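Local atomic coordinates of 2-methyl-aconitate isomerase (Shewanella oneidensis, PDB entry 5K87), a protein that catalyses the cis-trans isomerization of 2-methyl-aconitate in the 2-methylcitrate cycle that breaks down propionate. Residues G22-V27 with C109-A114. The protein carries 1 engineered substitution. Residues are numbered along the deposited sequence; the frame is centred on the assembly and turned at random. Where two conformers were deposited one is given.
Sequences GTSKGV and CGNLTA. With MLI (malonate ion), chain D.
Asn111 reaches across to Thr23, and beside this contact the two segments form part of the active site of a PrpF-family isomerase, related to the diaminopimelate epimerases; a malonate ion occupies the site. The turn after strand 12-21 supplies Thr23, the start of strand 24-30 supplies Ser24, and the residues leading into helix 113-122 supply Cys109, assigned as a proton donor/acceptor, and Asn111.

The direct polar link is Thr23 N to Asn111 OD1, 3.1 Å long and nearly straight at the hydrogen (166°). The donor sits above the carbonyl plane rather than on a lone pair, while Arg384 also bonds OD1. Gly22, with positive phi, comes so close to this amide that a side chain there would run into OD1.

Malonate is gripped from both segments. One carboxylate takes the backbone N-H groups at the start of the turn: Gly110 N reaches O6, and Asn111 N lies 2.8 Å from O7. The other receives Ser24 OG at O8, a very short 2.5 Å bond. Asn111 ND2 spans the two carboxylates, bonding O9 at 3.1 Å and O7 more weakly, with Met322 O as a further partner. With an alanine in place of Asn111, Thr23 N and Arg384 would probably lose their shared acceptor and the two carboxylates their ND2 bridge. His319, Gly324 and Thr325 add further bonds to the ligand.

The end of Leu112 comes close to strand 24-30 through CD2, in van der Waals contact with Ser24 CB (4.1 Å) and Ser24 O (3.9 Å), and the missing side chain of Gly26 lets CD1 lie close; Val77 of strand 75-81 also touches this leucine.

Cys109 holds its sulfur anti to the backbone N (chi1 179°), which brings SG within 3.4 Å of malonate C2.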
loop_
_atom_site.group_PDB
_atom_site.type_symbol
_atom_site.label_atom_id
_atom_site.label_comp_id
_atom_site.label_asym_id
_atom_site.label_seq_id
_atom_site.Cartn_x
_atom_site.Cartn_y
_atom_site.Cartn_z
ATOM N N GLY A 22 14.829 5.929 0.877
ATOM C CA GLY A 22 15.018 5.095 2.050
ATOM C C GLY A 22 13.931 4.034 2.117
ATOM O O GLY A 22 13.633 3.370 1.117
ATOM N N THR A 23 13.305 3.900 3.284
ATOM C CA THR A 23 12.250 2.913 3.490
ATOM C C THR A 23 10.843 3.498 3.347
ATOM O O THR A 23 9.901 2.980 3.945
ATOM C CB THR A 23 12.393 2.255 4.872
ATOM O OG1 THR A 23 12.482 3.265 5.888
ATOM C CG2 THR A 23 13.660 1.430 4.930
ATOM N N SER A 24 10.700 4.547 2.535
ATOM C CA SER A 24 9.407 5.205 2.319
ATOM C C SER A 24 9.128 5.448 0.845
ATOM O O SER A 24 10.048 5.465 0.029
ATOM C CB SER A 24 9.377 6.540 3.046
ATOM O OG SER A 24 9.695 6.348 4.417
ATOM N N LYS A 25 7.857 5.671 0.516
ATOM C CA LYS A 25 7.453 6.056 -0.835
ATOM C C LYS A 25 6.642 7.331 -0.756
ATOM O O LYS A 25 5.798 7.477 0.134
ATOM C CB LYS A 25 6.590 4.976 -1.505
ATOM C CG LYS A 25 7.306 3.659 -1.734
ATOM C CD LYS A 25 6.512 2.729 -2.649
ATOM C CE LYS A 25 5.296 2.110 -1.973
ATOM N NZ LYS A 25 4.657 1.132 -2.901
ATOM N N GLY A 26 6.864 8.234 -1.702
ATOM C CA GLY A 26 6.105 9.463 -1.734
ATOM C C GLY A 26 5.904 9.987 -3.137
ATOM O O GLY A 26 6.584 9.573 -4.082
ATOM N N VAL A 27 4.953 10.902 -3.267
ATOM C CA VAL A 27 4.682 11.585 -4.519
ATOM C C VAL A 27 5.333 12.962 -4.464
ATOM O O VAL A 27 5.078 13.752 -3.540
ATOM C CB VAL A 27 3.166 11.719 -4.786
ATOM C CG1 VAL A 27 2.944 12.348 -6.148
ATOM C CG2 VAL A 27 2.471 10.366 -4.689
ATOM N N CYS A 109 10.719 14.661 6.562
ATOM C CA CYS A 109 10.808 13.228 6.335
ATOM C C CYS A 109 12.252 12.904 5.997
ATOM O O CYS A 109 12.779 13.346 4.974
ATOM C CB CYS A 109 9.900 12.764 5.202
ATOM S SG CYS A 109 10.073 10.980 4.945
ATOM N N GLY A 110 12.906 12.141 6.859
ATOM C CA GLY A 110 14.308 11.824 6.676
ATOM C C GLY A 110 14.562 10.819 5.577
ATOM O O GLY A 110 15.533 10.953 4.832
ATOM N N ASN A 111 13.712 9.806 5.473
ATOM C CA ASN A 111 13.893 8.793 4.442
ATOM C C ASN A 111 13.804 9.363 3.040
ATOM O O ASN A 111 14.525 8.927 2.142
ATOM C CB ASN A 111 12.912 7.645 4.616
ATOM C CG ASN A 111 13.430 6.604 5.577
ATOM O OD1 ASN A 111 14.459 5.974 5.321
ATOM N ND2 ASN A 111 12.741 6.421 6.698
ATOM N N LEU A 112 12.920 10.331 2.834
ATOM C CA LEU A 112 12.754 10.884 1.500
ATOM C C LEU A 112 13.842 11.891 1.126
ATOM O O LEU A 112 13.906 12.317 -0.026
ATOM C CB LEU A 112 11.368 11.499 1.328
ATOM C CG LEU A 112 10.209 10.495 1.289
ATOM C CD1 LEU A 112 8.918 11.227 0.955
ATOM C CD2 LEU A 112 10.453 9.353 0.299
ATOM N N THR A 113 14.725 12.246 2.059
ATOM C CA THR A 113 15.759 13.234 1.770
ATOM C C THR A 113 16.666 12.848 0.584
ATOM O O THR A 113 17.000 13.684 -0.246
ATOM C CB THR A 113 16.572 13.555 3.041
ATOM O OG1 THR A 113 15.748 14.306 3.947
ATOM C CG2 THR A 113 17.797 14.367 2.703
ATOM N N ALA A 114 17.060 11.581 0.495
ATOM C CA ALA A 114 17.858 11.139 -0.654
ATOM C C ALA A 114 17.101 11.329 -1.974
ATOM O O ALA A 114 17.675 11.708 -2.996
ATOM C CB ALA A 114 18.262 9.680 -0.491
HETATM C C1 MLI D . 9.426 9.183 7.964
HETATM C C2 MLI D . 10.866 9.662 7.945
HETATM C C3 MLI D . 9.303 7.872 7.226
HETATM O O6 MLI D . 11.197 10.683 8.608
HETATM O O7 MLI D . 11.726 9.045 7.256
HETATM O O8 MLI D . 8.676 7.818 6.127
HETATM O O9 MLI D . 9.844 6.839 7.701
#